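Zinc-binding protein TroA (Treponema pallidum, PDB 1K0F) binds zinc tightly and selectively in the periplasm and delivers it to the membrane permease of the TroABC system for import into the cytoplasm. Local coordinates at residues I9-D14 / H102-V107; D144-Y149 / G258-M263. All blocks are in the same frame, centred on the assembly; numbering follows the deposited sequence.

Interaction 1: I9-D14 / H102-V107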
ATOM      1  N   ILE A   9       8.225   3.420   0.137  1.00 16.10           N
ATOM      2  CA  ILE A   9       7.309   2.592  -0.645  1.00 17.56           C
ATOM      3  C   ILE A   9       7.086   3.179  -2.040  1.00 18.63           C
ATOM      4  O   ILE A   9       7.028   4.404  -2.211  1.00 17.38           O
ATOM      5  CB  ILE A   9       5.962   2.466   0.069  1.00 17.34           C
ATOM      6  CG1 ILE A   9       5.391   3.864   0.324  1.00 16.97           C
ATOM      7  CG2 ILE A   9       6.151   1.733   1.385  1.00 15.88           C
ATOM      8  CD1 ILE A   9       3.975   3.851   0.823  1.00 19.08           C
ATOM      9  N   GLY A  10       6.965   2.299  -3.032  1.00 17.78           N
ATOM     10  CA  GLY A  10       6.778   2.745  -4.402  1.00 19.72           C
ATOM     11  C   GLY A  10       5.599   3.678  -4.630  1.00 21.43           C
ATOM     12  O   GLY A  10       5.617   4.504  -5.545  1.00 20.78           O
ATOM     13  N   MET A  11       4.576   3.545  -3.791  1.00 23.35           N
ATOM     14  CA  MET A  11       3.377   4.358  -3.915  1.00 25.30           C
ATOM     15  C   MET A  11       3.699   5.840  -3.913  1.00 27.50           C
ATOM     16  O   MET A  11       3.148   6.602  -4.707  1.00 30.95           O
ATOM     17  CB  MET A  11       2.398   4.034  -2.790  1.00 24.09           C
ATOM     18  CG  MET A  11       1.630   2.734  -2.999  1.00 23.74           C
ATOM     19  SD  MET A  11       2.565   1.260  -2.496  1.00 22.46           S
ATOM     20  CE  MET A  11       2.168   1.216  -0.796  1.00 20.86           C
ATOM     21  N   ILE A  12       4.588   6.253  -3.016  1.00 28.26           N
ATOM     22  CA  ILE A  12       4.993   7.654  -2.919  1.00 26.03           C
ATOM     23  C   ILE A  12       5.775   8.008  -4.177  1.00 25.58           C
ATOM     24  O   ILE A  12       5.529   9.036  -4.811  1.00 24.59           O
ATOM     25  CB  ILE A  12       5.898   7.891  -1.682  1.00 23.84           C
ATOM     26  CG1 ILE A  12       5.119   7.559  -0.404  1.00 23.30           C
ATOM     27  CG2 ILE A  12       6.424   9.315  -1.690  1.00 21.94           C
ATOM     28  CD1 ILE A  12       5.745   8.088   0.846  1.00 21.86           C
ATOM     29  N   ALA A  13       6.716   7.132  -4.526  1.00 25.66           N
ATOM     30  CA  ALA A  13       7.561   7.310  -5.700  1.00 26.10           C
ATOM     31  C   ALA A  13       6.684   7.561  -6.910  1.00 26.72           C
ATOM     32  O   ALA A  13       7.031   8.355  -7.791  1.00 26.13           O
ATOM     33  CB  ALA A  13       8.424   6.068  -5.927  1.00 24.52           C
ATOM     34  N   ASP A  14       5.540   6.886  -6.961  1.00 25.80           N
ATOM     35  CA  ASP A  14       4.653   7.077  -8.083  1.00 26.97           C
ATOM     36  C   ASP A  14       4.124   8.495  -8.072  1.00 27.04           C
ATOM     37  O   ASP A  14       4.137   9.177  -9.093  1.00 28.37           O
ATOM     38  CB  ASP A  14       3.489   6.109  -8.045  1.00 28.18           C
ATOM     39  CG  ASP A  14       2.643   6.197  -9.287  1.00 30.57           C
ATOM     40  OD1 ASP A  14       3.117   5.749 -10.356  1.00 32.34           O
ATOM     41  OD2 ASP A  14       1.516   6.731  -9.207  1.00 31.77           O
ATOM     42  N   HIS A 102      -2.044   1.600   6.040  1.00 24.79           N
ATOM     43  CA  HIS A 102      -2.335   1.281   4.646  1.00 22.81           C
ATOM     44  C   HIS A 102      -3.409   2.149   4.030  1.00 20.56           C
ATOM     45  O   HIS A 102      -4.341   1.650   3.407  1.00 17.26           O
ATOM     46  CB  HIS A 102      -2.711  -0.183   4.543  1.00 24.71           C
ATOM     47  CG  HIS A 102      -1.719  -1.094   5.190  1.00 28.49           C
ATOM     48  ND1 HIS A 102      -1.748  -1.391   6.536  1.00 29.84           N
ATOM     49  CD2 HIS A 102      -0.645  -1.747   4.684  1.00 28.86           C
ATOM     50  CE1 HIS A 102      -0.738  -2.189   6.832  1.00 31.74           C
ATOM     51  NE2 HIS A 102      -0.053  -2.422   5.724  1.00 31.17           N
ATOM     52  N   VAL A 103      -3.245   3.453   4.187  1.00 20.74           N
ATOM     53  CA  VAL A 103      -4.193   4.433   3.679  1.00 24.27           C
ATOM     54  C   VAL A 103      -4.207   4.586   2.158  1.00 25.41           C
ATOM     55  O   VAL A 103      -5.142   5.141   1.586  1.00 25.40           O
ATOM     56  CB  VAL A 103      -3.918   5.807   4.312  1.00 24.64           C
ATOM     57  CG1 VAL A 103      -4.128   5.732   5.820  1.00 23.55           C
ATOM     58  CG2 VAL A 103      -2.500   6.233   3.999  1.00 25.18           C
ATOM     59  N   TRP A 104      -3.170   4.094   1.500  1.00 26.92           N
ATOM     60  CA  TRP A 104      -3.110   4.198   0.052  1.00 28.64           C
ATOM     61  C   TRP A 104      -4.118   3.251  -0.573  1.00 30.21           C
ATOM     62  O   TRP A 104      -4.110   3.043  -1.787  1.00 29.80           O
ATOM     63  CB  TRP A 104      -1.721   3.826  -0.443  1.00 29.02           C
ATOM     64  CG  TRP A 104      -1.313   2.496   0.034  1.00 27.17           C
ATOM     65  CD1 TRP A 104      -1.700   1.287  -0.470  1.00 25.29           C
ATOM     66  CD2 TRP A 104      -0.464   2.220   1.145  1.00 26.37           C
ATOM     67  NE1 TRP A 104      -1.139   0.271   0.263  1.00 26.00           N
ATOM     68  CE2 TRP A 104      -0.375   0.815   1.261  1.00 26.30           C
ATOM     69  CE3 TRP A 104       0.234   3.023   2.052  1.00 25.46           C
ATOM     70  CZ2 TRP A 104       0.384   0.197   2.251  1.00 25.53           C
ATOM     71  CZ3 TRP A 104       0.986   2.409   3.039  1.00 24.61           C
ATOM     72  CH2 TRP A 104       1.056   1.008   3.129  1.00 25.13           C
ATOM     73  N   PHE A 105      -4.962   2.650   0.258  1.00 32.66           N
ATOM     74  CA  PHE A 105      -5.971   1.743  -0.261  1.00 34.84           C
ATOM     75  C   PHE A 105      -7.337   2.406  -0.249  1.00 36.44           C
ATOM     76  O   PHE A 105      -8.332   1.808  -0.649  1.00 37.76           O
ATOM     77  CB  PHE A 105      -5.975   0.428   0.510  1.00 34.37           C
ATOM     78  CG  PHE A 105      -5.009  -0.584  -0.046  1.00 34.27           C
ATOM     79  CD1 PHE A 105      -4.806  -0.684  -1.417  1.00 34.14           C
ATOM     80  CD2 PHE A 105      -4.274  -1.407   0.801  1.00 33.77           C
ATOM     81  CE1 PHE A 105      -3.883  -1.591  -1.939  1.00 33.97           C
ATOM     82  CE2 PHE A 105      -3.351  -2.312   0.295  1.00 32.05           C
ATOM     83  CZ  PHE A 105      -3.149  -2.404  -1.080  1.00 33.98           C
ATOM     84  N   ASP A 106      -7.370   3.644   0.237  1.00 36.83           N
ATOM     85  CA  ASP A 106      -8.577   4.450   0.212  1.00 35.52           C
ATOM     86  C   ASP A 106      -8.142   5.610  -0.681  1.00 34.13           C
ATOM     87  O   ASP A 106      -7.653   6.629  -0.202  1.00 34.10           O
ATOM     88  CB  ASP A 106      -8.968   4.969   1.596  1.00 37.35           C
ATOM     89  CG  ASP A 106     -10.273   5.764   1.568  1.00 38.41           C
ATOM     90  OD1 ASP A 106     -10.682   6.208   0.469  1.00 38.57           O
ATOM     91  OD2 ASP A 106     -10.895   5.947   2.639  1.00 38.81           O
ATOM     92  N   VAL A 107      -8.282   5.411  -1.988  1.00 33.29           N
ATOM     93  CA  VAL A 107      -7.901   6.395  -2.995  1.00 30.53           C
ATOM     94  C   VAL A 107      -8.251   7.822  -2.623  1.00 31.28           C
ATOM     95  O   VAL A 107      -7.470   8.734  -2.857  1.00 32.88           O
ATOM     96  CB  VAL A 107      -8.568   6.082  -4.336  1.00 28.29           C
ATOM     97  CG1 VAL A 107      -8.145   7.089  -5.365  1.00 28.29           C
ATOM     98  CG2 VAL A 107      -8.224   4.677  -4.774  1.00 25.01           C
TER

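Interaction 2: D144-Y149 / G258-M263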
ATOM      1  N   ASP A 144      -8.933  10.139  -8.506  1.00 38.42           N
ATOM      2  CA  ASP A 144     -10.385  10.216  -8.486  1.00 38.13           C
ATOM      3  C   ASP A 144     -11.016   9.119  -9.344  1.00 37.68           C
ATOM      4  O   ASP A 144     -11.837   8.335  -8.867  1.00 36.90           O
ATOM      5  CB  ASP A 144     -10.826  11.604  -8.963  1.00 38.67           C
ATOM      6  CG  ASP A 144     -10.537  12.687  -7.934  1.00 39.96           C
ATOM      7  OD1 ASP A 144     -10.737  13.888  -8.229  1.00 41.51           O
ATOM      8  OD2 ASP A 144     -10.103  12.329  -6.821  1.00 40.94           O
ATOM      9  N   LYS A 145     -10.642   9.058 -10.615  1.00 36.80           N
ATOM     10  CA  LYS A 145     -11.189   8.022 -11.476  1.00 37.96           C
ATOM     11  C   LYS A 145     -10.907   6.675 -10.817  1.00 38.35           C
ATOM     12  O   LYS A 145     -11.761   5.792 -10.807  1.00 37.56           O
ATOM     13  CB  LYS A 145     -10.535   8.067 -12.857  1.00 38.41           C
ATOM     14  CG  LYS A 145     -11.361   8.766 -13.926  1.00 40.69           C
ATOM     15  CD  LYS A 145     -10.508   9.089 -15.158  1.00 43.41           C
ATOM     16  CE  LYS A 145     -10.214  10.586 -15.283  1.00 43.47           C
ATOM     17  NZ  LYS A 145     -10.399  11.320 -13.986  1.00 45.53           N
ATOM     18  N   LEU A 146      -9.710   6.532 -10.247  1.00 40.10           N
ATOM     19  CA  LEU A 146      -9.307   5.280  -9.597  1.00 40.85           C
ATOM     20  C   LEU A 146     -10.211   4.929  -8.423  1.00 41.17           C
ATOM     21  O   LEU A 146     -10.679   3.792  -8.298  1.00 40.34           O
ATOM     22  CB  LEU A 146      -7.850   5.362  -9.111  1.00 40.69           C
ATOM     23  CG  LEU A 146      -7.284   4.131  -8.377  1.00 40.43           C
ATOM     24  CD1 LEU A 146      -7.692   2.854  -9.095  1.00 41.09           C
ATOM     25  CD2 LEU A 146      -5.772   4.221  -8.309  1.00 41.59           C
ATOM     26  N   ASP A 147     -10.451   5.897  -7.552  1.00 41.18           N
ATOM     27  CA  ASP A 147     -11.309   5.633  -6.420  1.00 43.16           C
ATOM     28  C   ASP A 147     -12.698   5.270  -6.921  1.00 43.44           C
ATOM     29  O   ASP A 147     -13.348   4.367  -6.395  1.00 44.77           O
ATOM     30  CB  ASP A 147     -11.406   6.854  -5.518  1.00 44.09           C
ATOM     31  CG  ASP A 147     -12.319   6.617  -4.350  1.00 45.66           C
ATOM     32  OD1 ASP A 147     -11.828   6.176  -3.288  1.00 45.82           O
ATOM     33  OD2 ASP A 147     -13.533   6.864  -4.503  1.00 47.35           O
ATOM     34  N   ALA A 148     -13.152   5.978  -7.948  1.00 42.89           N
ATOM     35  CA  ALA A 148     -14.470   5.730  -8.510  1.00 41.93           C
ATOM     36  C   ALA A 148     -14.543   4.305  -9.016  1.00 41.28           C
ATOM     37  O   ALA A 148     -15.420   3.539  -8.624  1.00 40.75           O
ATOM     38  CB  ALA A 148     -14.741   6.703  -9.643  1.00 42.29           C
ATOM     39  N   TYR A 149     -13.596   3.968  -9.884  1.00 41.45           N
ATOM     40  CA  TYR A 149     -13.497   2.650 -10.495  1.00 41.60           C
ATOM     41  C   TYR A 149     -13.514   1.542  -9.450  1.00 41.31           C
ATOM     42  O   TYR A 149     -14.294   0.601  -9.555  1.00 39.07           O
ATOM     43  CB  TYR A 149     -12.214   2.588 -11.328  1.00 43.13           C
ATOM     44  CG  TYR A 149     -11.874   1.238 -11.927  1.00 45.99           C
ATOM     45  CD1 TYR A 149     -12.302   0.895 -13.212  1.00 46.74           C
ATOM     46  CD2 TYR A 149     -11.070   0.327 -11.236  1.00 46.00           C
ATOM     47  CE1 TYR A 149     -11.932  -0.316 -13.797  1.00 48.01           C
ATOM     48  CE2 TYR A 149     -10.695  -0.885 -11.812  1.00 47.23           C
ATOM     49  CZ  TYR A 149     -11.127  -1.198 -13.089  1.00 48.99           C
ATOM     50  OH  TYR A 149     -10.733  -2.380 -13.673  1.00 52.59           O
ATOM     51  N   GLY A 258       3.182  -1.320 -11.766  1.00 19.43           N
ATOM     52  CA  GLY A 258       4.249  -0.586 -11.111  1.00 19.63           C
ATOM     53  C   GLY A 258       3.920   0.873 -10.865  1.00 18.35           C
ATOM     54  O   GLY A 258       4.805   1.727 -10.723  1.00 18.60           O
ATOM     55  N   THR A 259       2.631   1.166 -10.833  1.00 16.71           N
ATOM     56  CA  THR A 259       2.169   2.516 -10.577  1.00 13.39           C
ATOM     57  C   THR A 259       1.026   2.340  -9.611  1.00 14.07           C
ATOM     58  O   THR A 259       0.405   1.281  -9.570  1.00 13.44           O
ATOM     59  CB  THR A 259       1.680   3.220 -11.872  1.00  9.78           C
ATOM     60  OG1 THR A 259       0.436   2.654 -12.294  1.00  9.99           O
ATOM     61  CG2 THR A 259       2.698   3.074 -12.979  1.00  5.84           C
ATOM     62  N   TYR A 260       0.772   3.363  -8.808  1.00 17.36           N
ATOM     63  CA  TYR A 260      -0.314   3.313  -7.848  1.00 20.80           C
ATOM     64  C   TYR A 260      -1.559   2.871  -8.588  1.00 24.07           C
ATOM     65  O   TYR A 260      -2.074   1.774  -8.372  1.00 25.33           O
ATOM     66  CB  TYR A 260      -0.536   4.694  -7.260  1.00 21.53           C
ATOM     67  CG  TYR A 260      -1.676   4.745  -6.288  1.00 23.15           C
ATOM     68  CD1 TYR A 260      -1.647   3.984  -5.120  1.00 22.34           C
ATOM     69  CD2 TYR A 260      -2.783   5.555  -6.527  1.00 21.40           C
ATOM     70  CE1 TYR A 260      -2.695   4.028  -4.213  1.00 24.56           C
ATOM     71  CE2 TYR A 260      -3.832   5.608  -5.629  1.00 23.21           C
ATOM     72  CZ  TYR A 260      -3.783   4.843  -4.475  1.00 24.44           C
ATOM     73  OH  TYR A 260      -4.828   4.878  -3.582  1.00 26.39           O
ATOM     74  N   VAL A 261      -2.020   3.741  -9.481  1.00 26.98           N
ATOM     75  CA  VAL A 261      -3.193   3.501 -10.301  1.00 28.01           C
ATOM     76  C   VAL A 261      -3.309   2.055 -10.756  1.00 27.10           C
ATOM     77  O   VAL A 261      -4.284   1.378 -10.433  1.00 28.34           O
ATOM     78  CB  VAL A 261      -3.171   4.417 -11.551  1.00 31.27           C
ATOM     79  CG1 VAL A 261      -3.995   3.807 -12.692  1.00 30.37           C
ATOM     80  CG2 VAL A 261      -3.695   5.795 -11.177  1.00 31.37           C
ATOM     81  N   GLY A 262      -2.318   1.586 -11.507  1.00 25.20           N
ATOM     82  CA  GLY A 262      -2.358   0.221 -11.999  1.00 23.24           C
ATOM     83  C   GLY A 262      -2.257  -0.821 -10.907  1.00 23.23           C
ATOM     84  O   GLY A 262      -2.925  -1.855 -10.957  1.00 21.83           O
ATOM     85  N   MET A 263      -1.427  -0.557  -9.910  1.00 22.33           N
ATOM     86  CA  MET A 263      -1.256  -1.496  -8.814  1.00 24.36           C
ATOM     87  C   MET A 263      -2.601  -1.785  -8.175  1.00 24.13           C
ATOM     88  O   MET A 263      -2.932  -2.937  -7.886  1.00 24.18           O
ATOM     89  CB  MET A 263      -0.320  -0.920  -7.752  1.00 26.29           C
ATOM     90  CG  MET A 263      -0.512  -1.535  -6.363  1.00 25.11           C
ATOM     91  SD  MET A 263      -0.699  -0.312  -5.047  1.00 21.82           S
ATOM     92  CE  MET A 263       0.104  -1.186  -3.669  1.00 23.95           C
TER

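Interaction 1: I9-D14 / H102-V107
The terminal methyl of Met11 sits almost squarely over the indole of Trp104: CE lies 3.4 Å from the centroid of the five-membered ring, 16° off its normal, a CH-pi contact. Behind it SD stands on nearly the same normal, 4.6 Å from that centroid, which makes this a Met-aromatic contact as well. Bends at chi2 (82°) and chi3 (86°) fold the thioether so that its methyl leads onto the ring. Ile9, at the N-cap position of helix 10-20, adds an oblique apolar touch at the six-membered ring, with its CD1 4.0 Å from Trp104 CZ3. The other indole face is backed by its own loop, where His102 CA lies 3.6 Å above the ring plane, near the rim. The indole nitrogen rests 3.4 Å above the plane of the Phe105 ring, toward its rim. Trp104 lies beside Asp248 and shares its loop with His102, two of the residues that bind zinc; the site is empty in this zinc-free structure. The contact itself is apolar and buried: the Met11 methyl presses on one indole face, while the one directional bond of the indole, NE1 to Ser247 O, would fix the ring's rotation.

Interaction 2: D144-Y149 / G258-M263
Leu146 carries this helix-helix contact from its side, reaching from the long helix 129-156 to the first turn of helix 260-273, the last helix of the chain. In this family of metal-binding proteins a single long helix forms the backbone joining the two lobes, and helix 129-156 is consistent with that role. The tight part centres on one methyl. Leu146 CD2 comes within 3.3 Å of Val261 CA and 3.6 Å of Tyr260 CE2, filling the angle between the phenol ring and the helix backbone. With CG anti to the backbone N (chi1 179°), the leucine points its methyls at the first turn of helix 260-273, and the two have different partners: CD2 meets Val261 CA and the Tyr260 ring, while CD1 approaches the Val261 carbonyl oxygen. Tyr260 starts across the direction of the contact, but chi1 of 178° swings the ring back and brings its atoms CD2 and CE2 close to Leu146 CD2, which meets them obliquely. Val107 touches both Leu146 and Tyr260, extending the apolar patch toward helix 107-124.

The outer side is looser. Val261 is partly exposed, and its CG2 borders the leucine at 3.9 Å from Leu146 CD2, a wider spacing than the methyl keeps to the backbone. Further along helix 129-156, the Tyr149 ring packs on Thr265 and Ile268, and its OH is hydrogen-bonded to Asp269 OD1. Leu146 CD1 lies 3.9 Å from Val261 O, a van der Waals approach to a carbonyl whose oxygen is hydrogen-bonded by Thr265 OG1.

Overall arrangement
Interactions 1 and 2 are neighbours, their centres 10 Å apart, joined through the start of helix 260-273 and through helix 129-156. A probable hydrogen bond of 2.7 Å between Tyr260 OH and Trp104 O is their direct polar tie. Packing adds to it: Val107 CB lies 3.2 Å from Asp147 CB, and Met11 touches Met263. Interaction 1 is the one nearer the empty zinc site, since it contains zinc-binding His102 and places the side chain of Trp104 about 4 Å from that of Asp248. Interaction 2 stands behind it, with Tyr260 about 10 Å from His102 between side chains. The 102-107 segment starts at His102 and ends at Val107, packed against helix 129-156, so it runs from the site to that helix.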